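Local atomic coordinates of putative mandelate racemase/muconate lactonizing enzyme (Bordetella bronchiseptica, PDB entry 3DDM), a protein that is of unknown function but belongs to the mandelate racemase/muconate lactonizing enzyme family, joining an enolase-type N-terminal domain to a TIM-barrel domain. Residues R14-Y22 with A63-E74; V43-W54 with L120-R131. The protein carries 1 engineered substitution. All coordinates share one frame; numbering follows the deposited sequence.

Interaction 1. Residues R14-Y22 with A63-E74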
loop_
_atom_site.group_PDB
_atom_site.type_symbol
_atom_site.label_atom_id
_atom_site.label_comp_id
_atom_site.label_asym_id
_atom_site.label_seq_id
_atom_site.Cartn_x
_atom_site.Cartn_y
_atom_site.Cartn_z
ATOM N N ARG A 14 3.942 -12.029 23.496
ATOM C CA ARG A 14 2.711 -11.266 23.374
ATOM C C ARG A 14 3.060 -9.977 22.658
ATOM O O ARG A 14 4.067 -9.349 22.971
ATOM C CB ARG A 14 2.133 -10.979 24.762
ATOM C CG ARG A 14 0.920 -10.056 24.777
ATOM C CD ARG A 14 0.314 -9.962 26.184
ATOM N NE ARG A 14 -0.019 -8.588 26.567
ATOM C CZ ARG A 14 0.880 -7.637 26.830
ATOM N NH1 ARG A 14 2.182 -7.901 26.757
ATOM N NH2 ARG A 14 0.479 -6.412 27.156
ATOM N N VAL A 15 2.242 -9.597 21.682
ATOM C CA VAL A 15 2.481 -8.378 20.909
ATOM C C VAL A 15 1.189 -7.581 20.782
ATOM O O VAL A 15 0.246 -8.020 20.125
ATOM C CB VAL A 15 2.997 -8.715 19.496
ATOM C CG1 VAL A 15 3.242 -7.441 18.718
ATOM C CG2 VAL A 15 4.265 -9.542 19.585
ATOM N N ARG A 16 1.140 -6.408 21.402
ATOM C CA ARG A 16 -0.069 -5.593 21.338
ATOM C C ARG A 16 0.162 -4.223 20.725
ATOM O O ARG A 16 1.249 -3.650 20.838
ATOM C CB ARG A 16 -0.675 -5.428 22.737
ATOM C CG ARG A 16 -0.869 -6.742 23.467
ATOM C CD ARG A 16 -1.718 -6.598 24.729
ATOM N NE ARG A 16 -3.114 -6.281 24.423
ATOM C CZ ARG A 16 -4.119 -6.389 25.293
ATOM N NH1 ARG A 16 -3.890 -6.810 26.537
ATOM N NH2 ARG A 16 -5.356 -6.076 24.915
ATOM N N ALA A 17 -0.872 -3.706 20.071
ATOM C CA ALA A 17 -0.807 -2.397 19.442
ATOM C C ALA A 17 -1.882 -1.511 20.049
ATOM O O ALA A 17 -3.013 -1.947 20.237
ATOM C CB ALA A 17 -1.025 -2.527 17.949
ATOM N N HIS A 18 -1.526 -0.271 20.371
ATOM C CA HIS A 18 -2.486 0.657 20.950
ATOM C C HIS A 18 -2.580 1.881 20.072
ATOM O O HIS A 18 -1.560 2.454 19.681
ATOM C CB HIS A 18 -2.057 1.074 22.353
ATOM C CG HIS A 18 -1.660 -0.075 23.220
ATOM N ND1 HIS A 18 -0.350 -0.482 23.358
ATOM C CD2 HIS A 18 -2.405 -0.949 23.935
ATOM C CE1 HIS A 18 -0.304 -1.558 24.120
ATOM N NE2 HIS A 18 -1.536 -1.864 24.482
ATOM N N VAL A 19 -3.806 2.281 19.760
ATOM C CA VAL A 19 -4.023 3.447 18.921
ATOM C C VAL A 19 -4.496 4.631 19.754
ATOM O O VAL A 19 -5.248 4.469 20.709
ATOM C CB VAL A 19 -5.072 3.165 17.833
ATOM C CG1 VAL A 19 -5.203 4.373 16.922
ATOM C CG2 VAL A 19 -4.685 1.922 17.043
ATOM N N PHE A 20 -4.035 5.821 19.386
ATOM C CA PHE A 20 -4.401 7.049 20.073
ATOM C C PHE A 20 -4.678 8.118 19.046
ATOM O O PHE A 20 -4.020 8.174 18.006
ATOM C CB PHE A 20 -3.275 7.520 20.987
ATOM C CG PHE A 20 -2.991 6.586 22.109
ATOM C CD1 PHE A 20 -2.020 5.602 21.982
ATOM C CD2 PHE A 20 -3.731 6.653 23.281
ATOM C CE1 PHE A 20 -1.788 4.692 23.009
ATOM C CE2 PHE A 20 -3.508 5.749 24.313
ATOM C CZ PHE A 20 -2.533 4.764 24.176
ATOM N N ARG A 21 -5.668 8.954 19.328
ATOM C CA ARG A 21 -6.010 10.036 18.426
ATOM C C ARG A 21 -6.302 11.244 19.289
ATOM O O ARG A 21 -7.329 11.311 19.961
ATOM C CB ARG A 21 -7.226 9.671 17.563
ATOM C CG ARG A 21 -7.129 8.288 16.932
ATOM C CD ARG A 21 -8.051 8.126 15.731
ATOM N NE ARG A 21 -7.567 8.920 14.610
ATOM C CZ ARG A 21 -7.234 8.431 13.419
ATOM N NH1 ARG A 21 -7.330 7.134 13.159
ATOM N NH2 ARG A 21 -6.774 9.253 12.492
ATOM N N TYR A 22 -5.366 12.183 19.295
ATOM C CA TYR A 22 -5.512 13.400 20.072
ATOM C C TYR A 22 -6.238 14.441 19.234
ATOM O O TYR A 22 -5.727 14.878 18.200
ATOM C CB TYR A 22 -4.152 13.953 20.470
ATOM C CG TYR A 22 -4.284 15.074 21.461
ATOM C CD1 TYR A 22 -4.435 14.809 22.822
ATOM C CD2 TYR A 22 -4.317 16.402 21.036
ATOM C CE1 TYR A 22 -4.615 15.837 23.738
ATOM C CE2 TYR A 22 -4.501 17.440 21.942
ATOM C CZ TYR A 22 -4.646 17.147 23.291
ATOM O OH TYR A 22 -4.807 18.172 24.192
ATOM N N ALA A 63 -5.157 10.072 7.058
ATOM C CA ALA A 63 -5.679 10.367 8.392
ATOM C C ALA A 63 -6.340 9.149 9.046
ATOM O O ALA A 63 -6.286 8.994 10.264
ATOM C CB ALA A 63 -6.660 11.517 8.327
ATOM N N CYS A 64 -6.935 8.271 8.243
ATOM C CA CYS A 64 -7.613 7.082 8.775
ATOM C C CYS A 64 -6.759 5.810 8.881
ATOM O O CYS A 64 -7.241 4.769 9.338
ATOM C CB CYS A 64 -8.811 6.757 7.895
ATOM S SG CYS A 64 -8.280 6.197 6.266
ATOM N N GLY A 65 -5.500 5.888 8.464
ATOM C CA GLY A 65 -4.640 4.715 8.477
ATOM C C GLY A 65 -4.138 4.069 9.755
ATOM O O GLY A 65 -3.627 2.959 9.687
ATOM N N ALA A 66 -4.285 4.719 10.908
ATOM C CA ALA A 66 -3.771 4.174 12.177
ATOM C C ALA A 66 -4.349 2.836 12.642
ATOM O O ALA A 66 -3.609 1.948 13.053
ATOM C CB ALA A 66 -3.918 5.211 13.287
ATOM N N GLU A 67 -5.667 2.690 12.586
ATOM C CA GLU A 67 -6.309 1.450 13.016
ATOM C C GLU A 67 -5.851 0.249 12.175
ATOM O O GLU A 67 -5.534 -0.823 12.703
ATOM C CB GLU A 67 -7.833 1.589 12.924
ATOM C CG GLU A 67 -8.490 2.507 13.972
ATOM C CD GLU A 67 -8.194 3.993 13.781
ATOM O OE1 GLU A 67 -7.760 4.376 12.668
ATOM O OE2 GLU A 67 -8.412 4.783 14.737
ATOM N N HIS A 68 -5.814 0.436 10.862
ATOM C CA HIS A 68 -5.405 -0.632 9.967
ATOM C C HIS A 68 -4.005 -1.137 10.322
ATOM O O HIS A 68 -3.740 -2.342 10.326
ATOM C CB HIS A 68 -5.419 -0.132 8.518
ATOM C CG HIS A 68 -5.034 -1.176 7.520
ATOM N ND1 HIS A 68 -5.725 -2.363 7.382
ATOM C CD2 HIS A 68 -4.012 -1.229 6.635
ATOM C CE1 HIS A 68 -5.142 -3.103 6.456
ATOM N NE2 HIS A 68 -4.100 -2.439 5.987
ATOM N N ARG A 69 -3.109 -0.203 10.621
ATOM C CA ARG A 69 -1.740 -0.547 10.948
ATOM C C ARG A 69 -1.637 -1.318 12.251
ATOM O O ARG A 69 -0.853 -2.259 12.358
ATOM C CB ARG A 69 -0.899 0.721 10.976
ATOM C CG ARG A 69 -0.697 1.284 9.578
ATOM C CD ARG A 69 -0.201 2.721 9.581
ATOM N NE ARG A 69 0.291 3.093 8.261
ATOM C CZ ARG A 69 -0.456 3.128 7.165
ATOM N NH1 ARG A 69 -1.747 2.820 7.219
ATOM N NH2 ARG A 69 0.096 3.452 6.005
ATOM N N ALA A 70 -2.439 -0.932 13.236
ATOM C CA ALA A 70 -2.441 -1.632 14.511
ATOM C C ALA A 70 -3.001 -3.032 14.268
ATOM O O ALA A 70 -2.505 -4.001 14.832
ATOM C CB ALA A 70 -3.287 -0.884 15.522
ATOM N N ARG A 71 -4.019 -3.143 13.417
ATOM C CA ARG A 71 -4.593 -4.450 13.108
ATOM C C ARG A 71 -3.541 -5.333 12.451
ATOM O O ARG A 71 -3.409 -6.508 12.794
ATOM C CB ARG A 71 -5.801 -4.330 12.172
ATOM C CG ARG A 71 -7.077 -3.832 12.832
ATOM C CD ARG A 71 -7.496 -4.733 14.003
ATOM N NE ARG A 71 -8.181 -5.973 13.606
ATOM C CZ ARG A 71 -8.397 -7.011 14.421
ATOM N NH1 ARG A 71 -7.977 -6.974 15.686
ATOM N NH2 ARG A 71 -9.043 -8.083 13.975
ATOM N N LEU A 72 -2.794 -4.770 11.504
ATOM C CA LEU A 72 -1.751 -5.532 10.823
ATOM C C LEU A 72 -0.771 -6.128 11.821
ATOM O O LEU A 72 -0.379 -7.295 11.697
ATOM C CB LEU A 72 -0.979 -4.650 9.835
ATOM C CG LEU A 72 -1.649 -4.393 8.482
ATOM C CD1 LEU A 72 -0.729 -3.552 7.617
ATOM C CD2 LEU A 72 -1.963 -5.713 7.800
ATOM N N VAL A 73 -0.379 -5.321 12.807
ATOM C CA VAL A 73 0.563 -5.764 13.828
ATOM C C VAL A 73 0.017 -6.929 14.649
ATOM O O VAL A 73 0.723 -7.910 14.889
ATOM C CB VAL A 73 0.941 -4.602 14.779
ATOM C CG1 VAL A 73 1.708 -5.130 15.993
ATOM C CG2 VAL A 73 1.784 -3.596 14.034
ATOM N N GLU A 74 -1.241 -6.829 15.065
ATOM C CA GLU A 74 -1.846 -7.882 15.871
ATOM C C GLU A 74 -2.350 -9.105 15.090
ATOM O O GLU A 74 -2.256 -10.225 15.580
ATOM C CB GLU A 74 -2.980 -7.299 16.731
ATOM C CG GLU A 74 -2.509 -6.219 17.713
ATOM C CD GLU A 74 -3.614 -5.697 18.643
ATOM O OE1 GLU A 74 -4.714 -5.359 18.144
ATOM O OE2 GLU A 74 -3.375 -5.608 19.872
#
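Ala17 sits over Ala70 where strand 14-22 runs back along helix 65-74, the two axes 174° apart in direction and 7.5 Å apart at their closest. Small side chains allow this approach. The CB atoms of Ala17 and Ala70 meet at 3.7 Å, and Val19 spans the turn before it, from Ala70 to Ala66: its CG2 lies 3.5 Å from Ala70 CB, while CG1, anti to the backbone N, reaches Ala66 CB. At the other end of the apolar row Val15 crosses Val73 at about a right angle, with 3.9 Å between Val15 CG1 and Val73 CG1.

Polar bonds close both ends. Glu74 extends alongside the strand, and its OE2 accepts the peptide N-H of Ala17, 3.1 Å from N and nearly straight at 172°; the donor arrives from above the carboxylate plane. Arg16 and His18 spend their backbone bonds on strand 37-46, so Glu74 serves the outer edge of strand 14-22. Toward the start of the helix, Glu67 folds back at chi2 (70°) and sets its carboxylate nearly coplanar with the guanidinium of Arg21. Arg21 NH1 is 2.8 Å from Glu67 OE1 and donates a hydrogen bond at 3.0 Å to Glu67 OE2, which receives it on its syn lone pair. Asp37 takes the NE of the same arginine, so carboxylates meet Arg21 at two nitrogens.

The opposite side of the helix turns to the second subunit, where the two His68 rings stack. A helix laid along an antiparallel three-stranded sheet in this way belongs to the N-terminal alpha+beta domain of the enolase superfamily.

Interaction 2. Residues V43-W54 with L120-R131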
loop_
_atom_site.group_PDB
_atom_site.type_symbol
_atom_site.label_atom_id
_atom_site.label_comp_id
_atom_site.label_asym_id
_atom_site.label_seq_id
_atom_site.Cartn_x
_atom_site.Cartn_y
_atom_site.Cartn_z
ATOM N N VAL A 43 3.504 0.207 19.928
ATOM C CA VAL A 43 3.515 -1.247 20.028
ATOM C C VAL A 43 4.409 -1.697 21.163
ATOM O O VAL A 43 5.448 -1.080 21.431
ATOM C CB VAL A 43 3.982 -1.905 18.711
ATOM C CG1 VAL A 43 2.888 -1.781 17.662
ATOM C CG2 VAL A 43 5.253 -1.235 18.217
ATOM N N GLU A 44 3.979 -2.753 21.849
ATOM C CA GLU A 44 4.752 -3.299 22.954
ATOM C C GLU A 44 4.924 -4.786 22.756
ATOM O O GLU A 44 3.950 -5.514 22.633
ATOM C CB GLU A 44 4.061 -3.041 24.296
ATOM C CG GLU A 44 2.681 -3.659 24.436
ATOM C CD GLU A 44 2.147 -3.580 25.863
ATOM O OE1 GLU A 44 2.861 -3.994 26.798
ATOM O OE2 GLU A 44 1.006 -3.116 26.051
ATOM N N VAL A 45 6.170 -5.229 22.693
ATOM C CA VAL A 45 6.455 -6.643 22.534
ATOM C C VAL A 45 6.921 -7.219 23.862
ATOM O O VAL A 45 7.923 -6.768 24.417
ATOM C CB VAL A 45 7.563 -6.891 21.510
ATOM C CG1 VAL A 45 7.884 -8.388 21.468
ATOM C CG2 VAL A 45 7.129 -6.384 20.137
ATOM N N GLU A 46 6.193 -8.204 24.379
ATOM C CA GLU A 46 6.577 -8.830 25.634
ATOM C C GLU A 46 7.401 -10.087 25.389
ATOM O O GLU A 46 7.037 -10.955 24.593
ATOM C CB GLU A 46 5.364 -9.196 26.481
ATOM C CG GLU A 46 5.764 -9.562 27.902
ATOM C CD GLU A 46 4.608 -10.069 28.729
ATOM O OE1 GLU A 46 3.542 -9.414 28.717
ATOM O OE2 GLU A 46 4.767 -11.116 29.399
ATOM N N ASP A 47 8.512 -10.161 26.104
ATOM C CA ASP A 47 9.465 -11.257 26.040
ATOM C C ASP A 47 8.904 -12.519 26.689
ATOM O O ASP A 47 7.878 -12.483 27.373
ATOM C CB ASP A 47 10.723 -10.825 26.789
ATOM C CG ASP A 47 11.933 -11.614 26.408
ATOM O OD1 ASP A 47 13.024 -11.280 26.925
ATOM O OD2 ASP A 47 11.802 -12.557 25.598
ATOM N N SER A 48 9.592 -13.634 26.476
ATOM C CA SER A 48 9.194 -14.908 27.066
ATOM C C SER A 48 9.550 -14.877 28.559
ATOM O O SER A 48 9.056 -15.689 29.339
ATOM C CB SER A 48 9.932 -16.060 26.387
ATOM O OG SER A 48 11.334 -15.889 26.517
ATOM N N ASP A 49 10.416 -13.939 28.943
ATOM C CA ASP A 49 10.819 -13.787 30.338
ATOM C C ASP A 49 10.001 -12.677 31.008
ATOM O O ASP A 49 10.207 -12.362 32.184
ATOM C CB ASP A 49 12.309 -13.441 30.446
ATOM C CG ASP A 49 13.220 -14.542 29.902
ATOM O OD1 ASP A 49 12.786 -15.720 29.837
ATOM O OD2 ASP A 49 14.385 -14.224 29.558
ATOM N N GLY A 50 9.081 -12.083 30.254
ATOM C CA GLY A 50 8.261 -11.020 30.800
ATOM C C GLY A 50 8.803 -9.635 30.491
ATOM O O GLY A 50 8.148 -8.631 30.766
ATOM N N ALA A 51 10.000 -9.566 29.916
ATOM C CA ALA A 51 10.590 -8.279 29.585
ATOM C C ALA A 51 9.758 -7.590 28.503
ATOM O O ALA A 51 9.189 -8.247 27.624
ATOM C CB ALA A 51 12.018 -8.464 29.122
ATOM N N VAL A 52 9.689 -6.262 28.568
ATOM C CA VAL A 52 8.896 -5.497 27.616
ATOM C C VAL A 52 9.676 -4.467 26.799
ATOM O O VAL A 52 10.592 -3.818 27.300
ATOM C CB VAL A 52 7.744 -4.803 28.352
ATOM C CG1 VAL A 52 7.013 -3.850 27.411
ATOM C CG2 VAL A 52 6.792 -5.865 28.913
ATOM N N GLY A 53 9.300 -4.334 25.531
ATOM C CA GLY A 53 9.955 -3.377 24.656
ATOM C C GLY A 53 8.919 -2.534 23.943
ATOM O O GLY A 53 7.870 -3.042 23.563
ATOM N N TRP A 54 9.201 -1.250 23.753
ATOM C CA TRP A 54 8.243 -0.367 23.088
ATOM C C TRP A 54 8.690 0.200 21.748
ATOM O O TRP A 54 9.873 0.447 21.520
ATOM C CB TRP A 54 7.872 0.800 24.002
ATOM C CG TRP A 54 7.148 0.395 25.238
ATOM C CD1 TRP A 54 7.699 0.071 26.444
ATOM C CD2 TRP A 54 5.731 0.267 25.392
ATOM N NE1 TRP A 54 6.706 -0.248 27.345
ATOM C CE2 TRP A 54 5.490 -0.138 26.724
ATOM C CE3 TRP A 54 4.638 0.456 24.531
ATOM C CZ2 TRP A 54 4.207 -0.357 27.216
ATOM C CZ3 TRP A 54 3.353 0.239 25.023
ATOM C CH2 TRP A 54 3.153 -0.165 26.356
ATOM N N LEU A 120 7.723 -2.673 15.120
ATOM C CA LEU A 120 8.052 -3.861 15.906
ATOM C C LEU A 120 9.557 -4.048 16.071
ATOM O O LEU A 120 10.005 -4.629 17.068
ATOM C CB LEU A 120 7.439 -5.113 15.278
ATOM C CG LEU A 120 5.945 -5.279 15.565
ATOM C CD1 LEU A 120 5.383 -6.487 14.831
ATOM C CD2 LEU A 120 5.751 -5.427 17.062
ATOM N N ASP A 121 10.349 -3.562 15.113
ATOM C CA ASP A 121 11.797 -3.694 15.238
ATOM C C ASP A 121 12.289 -2.734 16.321
ATOM O O ASP A 121 13.169 -3.069 17.124
ATOM C CB ASP A 121 12.508 -3.385 13.918
ATOM C CG ASP A 121 13.992 -3.750 13.962
ATOM O OD1 ASP A 121 14.837 -2.832 14.123
ATOM O OD2 ASP A 121 14.299 -4.967 13.856
ATOM N N ILE A 122 11.714 -1.536 16.335
ATOM C CA ILE A 122 12.072 -0.528 17.322
ATOM C C ILE A 122 11.815 -1.078 18.731
ATOM O O ILE A 122 12.579 -0.813 19.653
ATOM C CB ILE A 122 11.248 0.773 17.118
ATOM C CG1 ILE A 122 11.722 1.504 15.858
ATOM C CG2 ILE A 122 11.349 1.649 18.351
ATOM C CD1 ILE A 122 10.901 2.734 15.508
ATOM N N ALA A 123 10.748 -1.855 18.883
ATOM C CA ALA A 123 10.405 -2.430 20.173
ATOM C C ALA A 123 11.317 -3.599 20.561
ATOM O O ALA A 123 11.659 -3.762 21.733
ATOM C CB ALA A 123 8.944 -2.883 20.168
ATOM N N LEU A 124 11.698 -4.420 19.583
ATOM C CA LEU A 124 12.578 -5.554 19.857
ATOM C C LEU A 124 13.976 -5.055 20.228
ATOM O O LEU A 124 14.655 -5.653 21.074
ATOM C CB LEU A 124 12.647 -6.485 18.646
ATOM C CG LEU A 124 11.396 -7.330 18.419
ATOM C CD1 LEU A 124 11.519 -8.094 17.117
ATOM C CD2 LEU A 124 11.205 -8.281 19.587
ATOM N N CYS A 125 14.407 -3.966 19.595
ATOM C CA CYS A 125 15.711 -3.388 19.903
ATOM C C CYS A 125 15.647 -2.712 21.269
ATOM O O CYS A 125 16.600 -2.769 22.044
ATOM C CB CYS A 125 16.119 -2.362 18.847
ATOM S SG CYS A 125 16.590 -3.080 17.284
ATOM N N ASP A 126 14.519 -2.064 21.549
ATOM C CA ASP A 126 14.306 -1.396 22.825
ATOM C C ASP A 126 14.357 -2.482 23.910
ATOM O O ASP A 126 14.994 -2.314 24.950
ATOM C CB ASP A 126 12.945 -0.684 22.809
ATOM C CG ASP A 126 12.612 -0.014 24.126
ATOM O OD1 ASP A 126 13.411 0.823 24.601
ATOM O OD2 ASP A 126 11.539 -0.327 24.684
ATOM N N LEU A 127 13.697 -3.604 23.645
ATOM C CA LEU A 127 13.685 -4.727 24.576
ATOM C C LEU A 127 15.097 -5.257 24.809
ATOM O O LEU A 127 15.504 -5.493 25.947
ATOM C CB LEU A 127 12.802 -5.852 24.029
ATOM C CG LEU A 127 12.886 -7.240 24.664
ATOM C CD1 LEU A 127 12.717 -7.145 26.159
ATOM C CD2 LEU A 127 11.808 -8.139 24.060
ATOM N N ALA A 128 15.842 -5.437 23.724
ATOM C CA ALA A 128 17.209 -5.947 23.800
ATOM C C ALA A 128 18.135 -4.998 24.548
ATOM O O ALA A 128 18.990 -5.434 25.319
ATOM C CB ALA A 128 17.753 -6.205 22.389
ATOM N N ALA A 129 17.968 -3.701 24.308
ATOM C CA ALA A 129 18.799 -2.692 24.947
ATOM C C ALA A 129 18.497 -2.641 26.430
ATOM O O ALA A 129 19.401 -2.506 27.251
ATOM C CB ALA A 129 18.556 -1.331 24.315
ATOM N N ARG A 130 17.219 -2.747 26.775
ATOM C CA ARG A 130 16.822 -2.727 28.177
ATOM C C ARG A 130 17.412 -3.931 28.909
ATOM O O ARG A 130 18.032 -3.773 29.965
ATOM C CB ARG A 130 15.299 -2.738 28.304
ATOM C CG ARG A 130 14.674 -1.364 28.363
ATOM C CD ARG A 130 13.371 -1.321 27.581
ATOM N NE ARG A 130 12.424 -0.328 28.079
ATOM C CZ ARG A 130 12.729 0.930 28.386
ATOM N NH1 ARG A 130 13.972 1.372 28.252
ATOM N NH2 ARG A 130 11.787 1.753 28.823
ATOM N N ARG A 131 17.229 -5.125 28.342
ATOM C CA ARG A 131 17.746 -6.338 28.958
ATOM C C ARG A 131 19.243 -6.236 29.195
ATOM O O ARG A 131 19.754 -6.757 30.188
ATOM C CB ARG A 131 17.439 -7.569 28.102
ATOM C CG ARG A 131 15.983 -8.021 28.171
ATOM C CD ARG A 131 15.816 -9.450 27.660
ATOM N NE ARG A 131 16.778 -10.354 28.294
ATOM C CZ ARG A 131 16.452 -11.483 28.922
ATOM N NH1 ARG A 131 15.180 -11.862 29.009
ATOM N NH2 ARG A 131 17.400 -12.242 29.467
#
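Val45 and Gly53, paired across a beta hairpin, both rest on helix 120-131; here the three-stranded sheet of the enolase-type N-terminal domain lies against its long helix 110-131. The two strands share nearly one slant over the helix but run opposite ways, at 48° for strand 43-46 and 134° for strand 52-54, and strand 52-54 lies closer, 5.6 Å between axes.

The apolar part is built round Val45. Its CG2 meets Leu120 CD2 at 3.5 Å and also touches Ala123 CB. CG1, anti to the backbone N, goes the other way, to Leu124 CD2 at 3.8 Å. Further along the helix, Leu127 spreads its two methyls against the hairpin, CD1 on Ala51 CB and CD2 on Asp47 CB.

Backbone meets backbone at Gly53, where the missing side chain lets the strand settle on the helix. A CA-H...O contact joins Gly53 CA to Ala123 O at 3.4 Å, and a second runs the other way, from Ala123 CA to Trp54 O at 3.2 Å.

Hydrogen bonds and charges fill the rest. The two oxygens of Asp126 serve different parts of the chain: OD2 takes the peptide N-H of Trp54 at 2.7 Å from N, almost linear at 176°, and OD1 is bonded to the backbone N of Leu368, so the buried carboxylate links the hairpin and the helix to the distant stretch at Leu368. At the exposed end Arg131 answers the type I turn 47-50 with a salt-bridge network centred on one nitrogen. The chain bends at chi3 to bring NH1 between two carboxylates: it reaches Asp47 OD1 at 3.1 Å, on the syn side but tilted out of the carboxylate plane, and Asp49 OD2, through the anti lone pair, at 2.6 Å.

In the fold
Interactions 1 and 2 lie about 17 Å apart between centres and rest on the same three-stranded sheet: helix 65-81 packs along the edge strand 14-23 in the first, helix 110-131 against the hairpin of the other two strands in the second. They join directly where Arg14 NH1 forms a salt bridge with Glu46 OE1, and where Val15 packs on Leu120. Interaction 2 is the more buried, with larger aliphatic side chains and backbone contacts at Gly53, its charges gathered mostly at the exposed turn. Interaction 1 is only partly buried, relies on alanines and valines between two carboxylate-centred ends, and adjoins the second subunit, which does not touch interaction 2.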